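Local coordinates for succinyl-CoA ligase (ADP-forming) subunit alpha (Methanosaeta concilii, PDB 6HXI), which joins a CoA-ligase region to a helical region related to the citrate synthase C-terminal domain, and carries bound coenzyme A, at residues F461-E466 with G476-K481; E517-A522 with L536-D541; L547-M552 with E561-V566. All coordinates share one frame; numbering follows the deposited sequence.

Overall arrangement
All three contacts lie in the helical region related to the citrate synthase C-terminal domain, far from the centre of this elongated chain, and they follow one another in series. The centres of contacts 1 and 2 are about 13 Å apart, those of 2 and 3 about 15 Å, and those of 1 and 3 about 18 Å. Helix 540-555 serves both contacts 2 and 3, and its Asp-550 accepts probable hydrogen bonds from the backbone N of Leu-518 and Leu-519. Lys-462 of helix 453-466 forms a salt bridge with Asp-564, tying contact 1 to contact 3. Contacts 1 and 2 both reach coenzyme A, whereas contact 3 is interior helix packing.

Contact 1 of 3, residues F461-E466 with G476-K481; sequences FKRAQE and GEMKKK. With COA (coenzyme A), chain G.
CA of Arg-463, near the C-terminal end of helix 453-466, and CA of Glu-477 in helix 471-480, the next helix in the chain, are 12.3 Å apart, so long side chains span the gap. Arg-463 faces Glu-477 and Met-478. It bends at chi3 (56°), which turns its guanidinium toward the carboxylate arriving from the opposite direction. NH2 of Arg-463 forms a salt bridge of 3.3 Å with OE1 of Glu-477; OE1 comes in obliquely to the guanidinium, and the two planes are 33° apart. The same NH2 is 4.3 Å from SD of Met-478, and it also has a salt bridge to Glu-460, one helical turn back, so the arginine is shared between two acids. OE1 of Glu-477 is shared as well: NZ of Lys-481 meets it at 2.8 Å from above the carboxylate plane. Arginine and lysine thus gather round one carboxylate, whose negative charge probably stabilises both. On another side of helix 471-480, the extended chain of Lys-479 carries NZ to a 2.8 Å hydrogen bond with O8A, on the 3'-phosphate of coenzyme A, and also to Ser-92 of the second subunit. The arrangement is a salt-bridge network between successive helices, beside a coenzyme A site to which two subunits contribute.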
loop_
_atom_site.group_PDB
_atom_site.type_symbol
_atom_site.label_atom_id
_atom_site.label_comp_id
_atom_site.label_asym_id
_atom_site.label_seq_id
_atom_site.Cartn_x
_atom_site.Cartn_y
_atom_site.Cartn_z
ATOM N N PHE B 461 -20.475 21.411 -7.978
ATOM C CA PHE B 461 -21.638 21.612 -8.854
ATOM C C PHE B 461 -22.946 21.367 -8.097
ATOM O O PHE B 461 -23.872 22.149 -8.250
ATOM C CB PHE B 461 -21.549 20.767 -10.138
ATOM C CG PHE B 461 -20.640 21.350 -11.201
ATOM C CD1 PHE B 461 -19.256 21.222 -11.105
ATOM C CD2 PHE B 461 -21.159 22.074 -12.263
ATOM C CE1 PHE B 461 -18.417 21.775 -12.081
ATOM C CE2 PHE B 461 -20.312 22.618 -13.245
ATOM C CZ PHE B 461 -18.957 22.449 -13.155
ATOM N N LYS B 462 -23.019 20.305 -7.267
ATOM C CA LYS B 462 -24.236 19.988 -6.501
ATOM C C LYS B 462 -24.612 21.181 -5.582
ATOM O O LYS B 462 -25.751 21.626 -5.592
ATOM C CB LYS B 462 -24.058 18.690 -5.685
ATOM C CG LYS B 462 -25.354 18.071 -5.240
ATOM C CD LYS B 462 -25.227 17.203 -4.007
ATOM C CE LYS B 462 -26.619 16.763 -3.633
ATOM N NZ LYS B 462 -26.883 16.814 -2.173
ATOM N N ARG B 463 -23.639 21.705 -4.832
ATOM C CA ARG B 463 -23.812 22.833 -3.915
ATOM C C ARG B 463 -24.319 24.088 -4.652
ATOM O O ARG B 463 -25.336 24.646 -4.261
ATOM C CB ARG B 463 -22.501 23.098 -3.147
ATOM C CG ARG B 463 -22.538 24.335 -2.250
ATOM C CD ARG B 463 -21.154 24.829 -1.867
ATOM N NE ARG B 463 -20.307 25.121 -3.030
ATOM C CZ ARG B 463 -20.302 26.267 -3.707
ATOM N NH1 ARG B 463 -21.115 27.258 -3.358
ATOM N NH2 ARG B 463 -19.493 26.426 -4.745
ATOM N N ALA B 464 -23.679 24.479 -5.743
ATOM C CA ALA B 464 -24.089 25.645 -6.512
ATOM C C ALA B 464 -25.535 25.539 -6.957
ATOM O O ALA B 464 -26.322 26.437 -6.682
ATOM C CB ALA B 464 -23.172 25.832 -7.716
ATOM N N GLN B 465 -25.894 24.416 -7.604
ATOM C CA GLN B 465 -27.214 24.143 -8.133
ATOM C C GLN B 465 -28.259 24.024 -7.031
ATOM O O GLN B 465 -29.375 24.478 -7.241
ATOM C CB GLN B 465 -27.146 22.885 -8.999
ATOM C CG GLN B 465 -28.329 22.677 -9.947
ATOM C CD GLN B 465 -29.282 21.586 -9.544
ATOM O OE1 GLN B 465 -29.011 20.752 -8.675
ATOM N NE2 GLN B 465 -30.409 21.544 -10.213
ATOM N N GLU B 466 -27.897 23.465 -5.859
ATOM C CA GLU B 466 -28.798 23.294 -4.698
ATOM C C GLU B 466 -29.116 24.652 -4.062
ATOM O O GLU B 466 -30.289 25.028 -3.951
ATOM C CB GLU B 466 -28.159 22.410 -3.600
ATOM C CG GLU B 466 -28.438 20.922 -3.666
ATOM C CD GLU B 466 -27.704 20.137 -2.593
ATOM O OE1 GLU B 466 -28.318 19.217 -2.010
ATOM O OE2 GLU B 466 -26.525 20.458 -2.314
ATOM N N GLY B 476 -18.583 33.226 -11.205
ATOM C CA GLY B 476 -18.105 34.431 -10.528
ATOM C C GLY B 476 -17.547 34.200 -9.131
ATOM O O GLY B 476 -16.457 34.670 -8.826
ATOM N N GLU B 477 -18.282 33.465 -8.270
ATOM C CA GLU B 477 -17.865 33.139 -6.895
ATOM C C GLU B 477 -16.508 32.396 -6.860
ATOM O O GLU B 477 -15.628 32.734 -6.062
ATOM C CB GLU B 477 -18.965 32.301 -6.182
ATOM C CG GLU B 477 -18.573 31.802 -4.797
ATOM C CD GLU B 477 -19.369 30.642 -4.236
ATOM O OE1 GLU B 477 -18.769 29.564 -4.019
ATOM O OE2 GLU B 477 -20.574 30.829 -3.952
ATOM N N MET B 478 -16.355 31.372 -7.722
ATOM C CA MET B 478 -15.147 30.549 -7.808
ATOM C C MET B 478 -13.933 31.362 -8.242
ATOM O O MET B 478 -12.841 31.139 -7.725
ATOM C CB MET B 478 -15.375 29.354 -8.727
ATOM C CG MET B 478 -16.380 28.368 -8.174
ATOM S SD MET B 478 -15.847 27.513 -6.667
ATOM C CE MET B 478 -14.796 26.237 -7.354
ATOM N N LYS B 479 -14.130 32.298 -9.198
ATOM C CA LYS B 479 -13.087 33.200 -9.692
ATOM C C LYS B 479 -12.594 34.117 -8.540
ATOM O O LYS B 479 -11.381 34.297 -8.408
ATOM C CB LYS B 479 -13.614 34.029 -10.873
ATOM C CG LYS B 479 -12.565 34.934 -11.527
ATOM C CD LYS B 479 -13.225 35.974 -12.418
ATOM C CE LYS B 479 -12.323 37.147 -12.681
ATOM N NZ LYS B 479 -12.833 37.954 -13.829
ATOM N N LYS B 480 -13.530 34.652 -7.698
ATOM C CA LYS B 480 -13.241 35.543 -6.553
ATOM C C LYS B 480 -12.380 34.868 -5.510
ATOM O O LYS B 480 -11.461 35.496 -4.984
ATOM C CB LYS B 480 -14.532 36.059 -5.904
ATOM C CG LYS B 480 -14.337 37.322 -5.051
ATOM C CD LYS B 480 -15.680 37.929 -4.612
ATOM C CE LYS B 480 -15.589 39.381 -4.195
ATOM N NZ LYS B 480 -16.923 39.944 -3.847
ATOM N N LYS B 481 -12.653 33.575 -5.242
ATOM C CA LYS B 481 -11.926 32.749 -4.280
ATOM C C LYS B 481 -10.605 32.254 -4.852
ATOM O O LYS B 481 -9.824 31.655 -4.119
ATOM C CB LYS B 481 -12.807 31.551 -3.855
ATOM C CG LYS B 481 -14.008 31.938 -2.988
ATOM C CD LYS B 481 -15.223 31.026 -3.208
ATOM C CE LYS B 481 -15.309 29.851 -2.259
ATOM N NZ LYS B 481 -16.457 28.956 -2.580
HETATM N N1A COA G . -12.403 26.911 -14.161
HETATM C C2A COA G . -12.915 28.140 -14.291
HETATM N N3A COA G . -12.382 29.210 -14.896
HETATM C C4A COA G . -11.150 28.942 -15.356
HETATM C C5A COA G . -10.488 27.728 -15.288
HETATM C C6A COA G . -11.180 26.658 -14.686
HETATM N N6A COA G . -10.711 25.413 -14.636
HETATM N N7A COA G . -9.196 27.847 -15.774
HETATM C C8A COA G . -9.109 29.103 -16.130
HETATM N N9A COA G . -10.251 29.829 -15.902
HETATM C C1B COA G . -10.468 31.254 -16.147
HETATM C C2B COA G . -9.483 32.197 -15.469
HETATM O O2B COA G . -9.844 32.429 -14.106
HETATM C C3B COA G . -9.655 33.448 -16.338
HETATM O O3B COA G . -10.839 34.194 -15.982
HETATM P P3B COA G . -11.003 35.762 -16.227
HETATM O O7A COA G . -10.710 36.011 -17.668
HETATM O O8A COA G . -12.400 36.085 -15.834
HETATM O O9A COA G . -10.028 36.443 -15.250
HETATM C C4B COA G . -9.978 32.891 -17.730
HETATM O O4B COA G . -10.350 31.511 -17.533
HETATM C C5B COA G . -8.864 32.991 -18.741
HETATM O O5B COA G . -7.645 32.577 -18.094
HETATM P P1A COA G . -6.240 33.378 -18.329
HETATM O O1A COA G . -5.034 32.619 -17.910
HETATM O O2A COA G . -6.286 34.791 -17.771
HETATM O O3A COA G . -6.366 33.433 -19.919
HETATM P P2A COA G . -5.502 33.771 -21.213
HETATM O O4A COA G . -4.817 32.552 -21.687
HETATM O O5A COA G . -6.502 34.256 -22.237
HETATM O O6A COA G . -4.446 34.930 -20.802
HETATM C CBP COA G . -3.782 37.033 -21.845
HETATM C CCP COA G . -4.764 36.330 -20.901
HETATM C CDP COA G . -4.144 38.524 -21.888
HETATM C CEP COA G . -2.327 36.876 -21.358
HETATM C CAP COA G . -3.917 36.404 -23.259
HETATM O OAP COA G . -5.277 36.271 -23.634
HETATM C C9P COA G . -3.148 37.082 -24.386
HETATM O O9P COA G . -1.945 36.853 -24.534
HETATM N N8P COA G . -3.846 37.904 -25.185
HETATM C C7P COA G . -3.228 38.695 -26.240
HETATM C C6P COA G . -3.333 40.170 -25.964
HETATM C C5P COA G . -2.788 41.006 -27.098
HETATM O O5P COA G . -2.825 40.597 -28.257
HETATM N N4P COA G . -2.254 42.180 -26.763
HETATM C C3P COA G . -1.592 43.053 -27.723
HETATM C C2P COA G . -0.160 42.640 -27.999
HETATM S S1P COA G . 0.531 43.957 -29.039
#

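Contact 2 of 3, residues E517-A522 with L536-D541; sequences ELLNYA and LILNVD. With COA (coenzyme A), chain G.
Leu-538 lies against Leu-519 and Ala-522 of helix 517-530, and the backbones come nearest at Ala-522 and Leu-538, whose CA atoms are 7.8 Å apart. This is a helix-to-loop packing: residues 537-539 run extended past the helix and lead into the N-terminus of helix 540-555, with Asn-539 at its N-cap. Leu-538 meets the helix chiefly with one methyl, CD2. It holds CG opposite its own backbone N (chi1 -162°), sending CD2 to the helix surface, where it is 4.1 Å from CB of Ala-522 and 4.3 Å from CD1 of Leu-519. These two residues are three positions apart, so they present neighbouring spots on one helical face. Ile-546 of helix 540-555 touches both Ala-522 and Leu-538 and so joins this apolar patch, and Glu-526 accepts a hydrogen bond from the backbone N of Leu-538, a second tie to helix 517-530. The segment is held from elsewhere too, by backbone hydrogen bonds of Ile-537 with Gly-489 and of Asn-539 with Gly-487. At the helix start, OD1 of Asn-539 accepts the backbone N-H of Gly-542. At the other end of the segment, the two methyls of Leu-536 divide their contacts over the coenzyme A nucleoside: CD2 lies above the adenine plane, 3.5 Å from N7A, and CD1 is 3.4 Å from the ribose oxygen O4B.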
loop_
_atom_site.group_PDB
_atom_site.type_symbol
_atom_site.label_atom_id
_atom_site.label_comp_id
_atom_site.label_asym_id
_atom_site.label_seq_id
_atom_site.Cartn_x
_atom_site.Cartn_y
_atom_site.Cartn_z
ATOM N N GLU B 517 -30.670 16.918 -14.512
ATOM C CA GLU B 517 -30.767 18.290 -13.981
ATOM C C GLU B 517 -29.388 18.917 -13.672
ATOM O O GLU B 517 -29.133 20.071 -14.045
ATOM C CB GLU B 517 -31.652 18.295 -12.732
ATOM C CG GLU B 517 -32.230 19.659 -12.370
ATOM C CD GLU B 517 -33.013 19.756 -11.069
ATOM O OE1 GLU B 517 -32.699 19.007 -10.111
ATOM O OE2 GLU B 517 -33.899 20.637 -10.987
ATOM N N LEU B 518 -28.492 18.155 -13.007
ATOM C CA LEU B 518 -27.180 18.690 -12.692
ATOM C C LEU B 518 -26.324 18.781 -13.957
ATOM O O LEU B 518 -25.532 19.727 -14.095
ATOM C CB LEU B 518 -26.526 17.940 -11.541
ATOM C CG LEU B 518 -25.283 18.606 -10.928
ATOM C CD1 LEU B 518 -25.575 20.010 -10.425
ATOM C CD2 LEU B 518 -24.671 17.729 -9.857
ATOM N N LEU B 519 -26.587 17.890 -14.944
ATOM C CA LEU B 519 -25.887 17.977 -16.220
ATOM C C LEU B 519 -26.322 19.226 -16.998
ATOM O O LEU B 519 -25.460 19.928 -17.528
ATOM C CB LEU B 519 -25.986 16.699 -17.060
ATOM C CG LEU B 519 -25.396 16.794 -18.482
ATOM C CD1 LEU B 519 -23.858 16.819 -18.457
ATOM C CD2 LEU B 519 -25.897 15.661 -19.346
ATOM N N ASN B 520 -27.630 19.559 -16.977
ATOM C CA ASN B 520 -28.121 20.750 -17.666
ATOM C C ASN B 520 -27.520 22.030 -17.063
ATOM O O ASN B 520 -27.108 22.923 -17.806
ATOM C CB ASN B 520 -29.653 20.784 -17.756
ATOM C CG ASN B 520 -30.290 19.646 -18.545
ATOM O OD1 ASN B 520 -29.724 19.075 -19.498
ATOM N ND2 ASN B 520 -31.513 19.302 -18.167
ATOM N N TYR B 521 -27.390 22.079 -15.728
ATOM C CA TYR B 521 -26.734 23.183 -15.020
ATOM C C TYR B 521 -25.249 23.207 -15.428
ATOM O O TYR B 521 -24.717 24.257 -15.790
ATOM C CB TYR B 521 -26.883 22.962 -13.489
ATOM C CG TYR B 521 -26.333 24.091 -12.630
ATOM C CD1 TYR B 521 -27.130 25.181 -12.278
ATOM C CD2 TYR B 521 -25.020 24.066 -12.162
ATOM C CE1 TYR B 521 -26.632 26.219 -11.495
ATOM C CE2 TYR B 521 -24.509 25.103 -11.378
ATOM C CZ TYR B 521 -25.316 26.184 -11.059
ATOM O OH TYR B 521 -24.818 27.218 -10.305
ATOM N N ALA B 522 -24.594 22.031 -15.404
ATOM C CA ALA B 522 -23.170 21.928 -15.734
ATOM C C ALA B 522 -22.851 22.466 -17.108
ATOM O O ALA B 522 -21.840 23.165 -17.245
ATOM C CB ALA B 522 -22.672 20.506 -15.586
ATOM N N LEU B 536 -11.880 25.387 -21.917
ATOM C CA LEU B 536 -12.486 25.299 -20.572
ATOM C C LEU B 536 -13.766 24.475 -20.660
ATOM O O LEU B 536 -14.864 24.929 -20.304
ATOM C CB LEU B 536 -12.699 26.690 -19.929
ATOM C CG LEU B 536 -11.434 27.480 -19.572
ATOM C CD1 LEU B 536 -11.783 28.766 -18.877
ATOM C CD2 LEU B 536 -10.468 26.661 -18.767
ATOM N N ILE B 537 -13.609 23.265 -21.202
ATOM C CA ILE B 537 -14.718 22.349 -21.443
ATOM C C ILE B 537 -14.935 21.536 -20.201
ATOM O O ILE B 537 -14.082 21.503 -19.316
ATOM C CB ILE B 537 -14.517 21.456 -22.733
ATOM C CG1 ILE B 537 -13.186 20.653 -22.700
ATOM C CG2 ILE B 537 -14.597 22.297 -24.008
ATOM C CD1 ILE B 537 -13.241 19.229 -23.351
ATOM N N LEU B 538 -16.074 20.871 -20.140
ATOM C CA LEU B 538 -16.397 19.959 -19.062
ATOM C C LEU B 538 -15.532 18.730 -19.366
ATOM O O LEU B 538 -15.650 18.147 -20.445
ATOM C CB LEU B 538 -17.892 19.641 -19.143
ATOM C CG LEU B 538 -18.573 19.060 -17.927
ATOM C CD1 LEU B 538 -18.388 19.950 -16.660
ATOM C CD2 LEU B 538 -20.043 18.809 -18.236
ATOM N N ASN B 539 -14.549 18.459 -18.501
ATOM C CA ASN B 539 -13.636 17.344 -18.682
ATOM C C ASN B 539 -14.273 16.001 -18.179
ATOM O O ASN B 539 -15.411 16.004 -17.696
ATOM C CB ASN B 539 -12.265 17.659 -18.043
ATOM C CG ASN B 539 -12.241 17.743 -16.534
ATOM O OD1 ASN B 539 -12.884 16.983 -15.824
ATOM N ND2 ASN B 539 -11.431 18.632 -16.002
ATOM N N VAL B 540 -13.542 14.872 -18.325
ATOM C CA VAL B 540 -13.993 13.514 -17.964
ATOM C C VAL B 540 -14.343 13.415 -16.486
ATOM O O VAL B 540 -15.390 12.848 -16.168
ATOM C CB VAL B 540 -13.013 12.374 -18.418
ATOM C CG1 VAL B 540 -13.648 11.001 -18.266
ATOM C CG2 VAL B 540 -12.628 12.562 -19.871
ATOM N N ASP B 541 -13.472 13.947 -15.595
ATOM C CA ASP B 541 -13.685 13.923 -14.158
ATOM C C ASP B 541 -14.937 14.681 -13.739
ATOM O O ASP B 541 -15.688 14.177 -12.914
ATOM C CB ASP B 541 -12.441 14.398 -13.385
ATOM C CG ASP B 541 -11.295 13.396 -13.436
ATOM O OD1 ASP B 541 -11.256 12.584 -14.388
ATOM O OD2 ASP B 541 -10.432 13.431 -12.533
HETATM N N1A COA G . -12.403 26.911 -14.161
HETATM C C2A COA G . -12.915 28.140 -14.291
HETATM N N3A COA G . -12.382 29.210 -14.896
HETATM C C4A COA G . -11.150 28.942 -15.356
HETATM C C5A COA G . -10.488 27.728 -15.288
HETATM C C6A COA G . -11.180 26.658 -14.686
HETATM N N6A COA G . -10.711 25.413 -14.636
HETATM N N7A COA G . -9.196 27.847 -15.774
HETATM C C8A COA G . -9.109 29.103 -16.130
HETATM N N9A COA G . -10.251 29.829 -15.902
HETATM C C1B COA G . -10.468 31.254 -16.147
HETATM C C2B COA G . -9.483 32.197 -15.469
HETATM O O2B COA G . -9.844 32.429 -14.106
HETATM C C3B COA G . -9.655 33.448 -16.338
HETATM O O3B COA G . -10.839 34.194 -15.982
HETATM P P3B COA G . -11.003 35.762 -16.227
HETATM O O7A COA G . -10.710 36.011 -17.668
HETATM O O8A COA G . -12.400 36.085 -15.834
HETATM O O9A COA G . -10.028 36.443 -15.250
HETATM C C4B COA G . -9.978 32.891 -17.730
HETATM O O4B COA G . -10.350 31.511 -17.533
HETATM C C5B COA G . -8.864 32.991 -18.741
HETATM O O5B COA G . -7.645 32.577 -18.094
HETATM P P1A COA G . -6.240 33.378 -18.329
HETATM O O1A COA G . -5.034 32.619 -17.910
HETATM O O2A COA G . -6.286 34.791 -17.771
HETATM O O3A COA G . -6.366 33.433 -19.919
HETATM P P2A COA G . -5.502 33.771 -21.213
HETATM O O4A COA G . -4.817 32.552 -21.687
HETATM O O5A COA G . -6.502 34.256 -22.237
HETATM O O6A COA G . -4.446 34.930 -20.802
HETATM C CBP COA G . -3.782 37.033 -21.845
HETATM C CCP COA G . -4.764 36.330 -20.901
HETATM C CDP COA G . -4.144 38.524 -21.888
HETATM C CEP COA G . -2.327 36.876 -21.358
HETATM C CAP COA G . -3.917 36.404 -23.259
HETATM O OAP COA G . -5.277 36.271 -23.634
HETATM C C9P COA G . -3.148 37.082 -24.386
HETATM O O9P COA G . -1.945 36.853 -24.534
HETATM N N8P COA G . -3.846 37.904 -25.185
HETATM C C7P COA G . -3.228 38.695 -26.240
HETATM C C6P COA G . -3.333 40.170 -25.964
HETATM C C5P COA G . -2.788 41.006 -27.098
HETATM O O5P COA G . -2.825 40.597 -28.257
HETATM N N4P COA G . -2.254 42.180 -26.763
HETATM C C3P COA G . -1.592 43.053 -27.723
HETATM C C2P COA G . -0.160 42.640 -27.999
HETATM S S1P COA G . 0.531 43.957 -29.039
#

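Contact 3 of 3, residues L547-M552 with E561-V566; sequences LFIDLM and EEIDEV
Ile-549 and Met-552 of helix 540-555 pack on Ile-563 and Val-566 of helix 560-569 in a helical hairpin, two successive helices joined by a short connection. The segments run roughly antiparallel, at 146° between their directions, with axes 10.8 Å apart at closest approach. All four side chains are buried and apolar, and the pairs of each helix are three residues apart, so each presents one short strip along its face. Met-552 reaches both residues of the other helix, and Ile-563 likewise meets Ile-549 and Met-552. The methionine chain leaves CB extended and then folds at chi3 (-69°), which swings CE back into the space between the helices. The tip of Met-552 meets the branches of Val-566 head on: SD is 3.8 Å from CG1 and 4.0 Å from CG2, close to both methyls of the valine fork. CE sits between Ile-563 and Val-566, 3.8 Å from CG2 of Ile-563 and almost as near CG1 of Val-566. Closer to the backbone the chains of Met-552 and Ile-563 run alongside in opposing senses, CB of Met-552 beside CG1 of Ile-563 at 4.0 Å. Ile-563 therefore uses both branches on the methionine: its CG1 arm lies alongside CB, while CG2 touches the folded end. Phe-558, in the connection between the helices, touches both Met-552 and Ile-563, and Lys-462 of helix 453-466 touches both isoleucines. Val-566 is also in contact with Tyr-571 of the following helix. The two isoleucine side chains meet at a slant: Ile-549 has CG1 beside its backbone N (chi1 -56°), a further bend at chi2 brings CD1 to 3.9 Å from CG2 of Ile-563, and CG2 of Ile-549 lies 4.1 Å from the same methyl.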
loop_
_atom_site.group_PDB
_atom_site.type_symbol
_atom_site.label_atom_id
_atom_site.label_comp_id
_atom_site.label_asym_id
_atom_site.label_seq_id
_atom_site.Cartn_x
_atom_site.Cartn_y
_atom_site.Cartn_z
ATOM N N LEU B 547 -22.666 13.450 -13.513
ATOM C CA LEU B 547 -23.636 12.447 -13.971
ATOM C C LEU B 547 -23.951 11.426 -12.905
ATOM O O LEU B 547 -25.040 10.872 -12.894
ATOM C CB LEU B 547 -23.209 11.778 -15.285
ATOM C CG LEU B 547 -23.192 12.707 -16.499
ATOM C CD1 LEU B 547 -22.631 12.001 -17.694
ATOM C CD2 LEU B 547 -24.550 13.239 -16.784
ATOM N N PHE B 548 -22.999 11.208 -11.980
ATOM C CA PHE B 548 -23.246 10.275 -10.888
ATOM C C PHE B 548 -24.311 10.815 -9.913
ATOM O O PHE B 548 -25.195 10.052 -9.504
ATOM C CB PHE B 548 -21.978 9.817 -10.198
ATOM C CG PHE B 548 -22.144 8.378 -9.781
ATOM C CD1 PHE B 548 -22.759 8.053 -8.577
ATOM C CD2 PHE B 548 -21.734 7.348 -10.612
ATOM C CE1 PHE B 548 -22.959 6.722 -8.208
ATOM C CE2 PHE B 548 -21.953 6.016 -10.259
ATOM C CZ PHE B 548 -22.562 5.710 -9.058
ATOM N N ILE B 549 -24.305 12.140 -9.650
ATOM C CA ILE B 549 -25.367 12.810 -8.870
ATOM C C ILE B 549 -26.700 12.650 -9.626
ATOM O O ILE B 549 -27.721 12.339 -9.012
ATOM C CB ILE B 549 -25.073 14.324 -8.586
ATOM C CG1 ILE B 549 -23.702 14.538 -7.868
ATOM C CG2 ILE B 549 -26.254 15.006 -7.824
ATOM C CD1 ILE B 549 -23.524 13.714 -6.684
ATOM N N ASP B 550 -26.695 12.872 -10.951
ATOM C CA ASP B 550 -27.920 12.697 -11.761
ATOM C C ASP B 550 -28.456 11.264 -11.750
ATOM O O ASP B 550 -29.662 11.074 -11.704
ATOM C CB ASP B 550 -27.719 13.184 -13.175
ATOM C CG ASP B 550 -27.814 14.691 -13.278
ATOM O OD1 ASP B 550 -28.553 15.327 -12.412
ATOM O OD2 ASP B 550 -27.187 15.259 -14.220
ATOM N N LEU B 551 -27.571 10.262 -11.778
ATOM C CA LEU B 551 -27.932 8.842 -11.724
ATOM C C LEU B 551 -28.683 8.589 -10.384
ATOM O O LEU B 551 -29.752 7.960 -10.360
ATOM C CB LEU B 551 -26.617 8.013 -11.795
ATOM C CG LEU B 551 -26.726 6.489 -11.755
ATOM C CD1 LEU B 551 -25.505 5.856 -12.388
ATOM C CD2 LEU B 551 -26.757 5.968 -10.318
ATOM N N MET B 552 -28.088 9.073 -9.273
ATOM C CA MET B 552 -28.660 8.917 -7.945
ATOM C C MET B 552 -30.009 9.614 -7.808
ATOM O O MET B 552 -30.923 9.017 -7.256
ATOM C CB MET B 552 -27.685 9.368 -6.883
ATOM C CG MET B 552 -26.574 8.371 -6.671
ATOM S SD MET B 552 -25.572 8.838 -5.265
ATOM C CE MET B 552 -24.792 10.280 -5.878
ATOM N N GLU B 561 -29.419 14.245 1.543
ATOM C CA GLU B 561 -28.450 13.869 2.580
ATOM C C GLU B 561 -27.649 12.627 2.162
ATOM O O GLU B 561 -26.407 12.642 2.243
ATOM C CB GLU B 561 -29.163 13.569 3.907
ATOM C CG GLU B 561 -29.685 14.771 4.676
ATOM C CD GLU B 561 -30.154 14.456 6.094
ATOM O OE1 GLU B 561 -31.104 13.651 6.247
ATOM O OE2 GLU B 561 -29.589 15.034 7.053
ATOM N N GLU B 562 -28.367 11.554 1.731
ATOM C CA GLU B 562 -27.784 10.309 1.250
ATOM C C GLU B 562 -26.793 10.589 0.115
ATOM O O GLU B 562 -25.687 10.045 0.114
ATOM C CB GLU B 562 -28.869 9.358 0.758
ATOM C CG GLU B 562 -29.605 8.650 1.882
ATOM C CD GLU B 562 -30.704 7.744 1.365
ATOM O OE1 GLU B 562 -31.828 8.255 1.165
ATOM O OE2 GLU B 562 -30.428 6.550 1.091
ATOM N N ILE B 563 -27.186 11.456 -0.822
ATOM C CA ILE B 563 -26.357 11.867 -1.951
ATOM C C ILE B 563 -25.117 12.621 -1.433
ATOM O O ILE B 563 -23.989 12.300 -1.832
ATOM C CB ILE B 563 -27.201 12.641 -2.996
ATOM C CG1 ILE B 563 -28.234 11.672 -3.631
ATOM C CG2 ILE B 563 -26.316 13.268 -4.065
ATOM C CD1 ILE B 563 -29.325 12.268 -4.372
ATOM N N ASP B 564 -25.316 13.538 -0.462
ATOM C CA ASP B 564 -24.188 14.290 0.118
ATOM C C ASP B 564 -23.187 13.348 0.799
ATOM O O ASP B 564 -21.968 13.521 0.650
ATOM C CB ASP B 564 -24.694 15.386 1.077
ATOM C CG ASP B 564 -25.039 16.719 0.418
ATOM O OD1 ASP B 564 -24.466 17.023 -0.668
ATOM O OD2 ASP B 564 -25.856 17.472 0.994
ATOM N N GLU B 565 -23.716 12.308 1.472
ATOM C CA GLU B 565 -22.915 11.268 2.136
ATOM C C GLU B 565 -22.084 10.511 1.086
ATOM O O GLU B 565 -20.903 10.307 1.289
ATOM C CB GLU B 565 -23.845 10.331 2.947
ATOM C CG GLU B 565 -23.182 9.102 3.543
ATOM C CD GLU B 565 -24.079 8.147 4.318
ATOM O OE1 GLU B 565 -25.236 7.902 3.896
ATOM O OE2 GLU B 565 -23.600 7.618 5.347
ATOM N N VAL B 566 -22.700 10.123 -0.046
ATOM C CA VAL B 566 -22.007 9.435 -1.125
ATOM C C VAL B 566 -20.786 10.257 -1.597
ATOM O O VAL B 566 -19.706 9.701 -1.762
ATOM C CB VAL B 566 -22.963 9.018 -2.264
ATOM C CG1 VAL B 566 -22.187 8.640 -3.538
ATOM C CG2 VAL B 566 -23.880 7.867 -1.810
#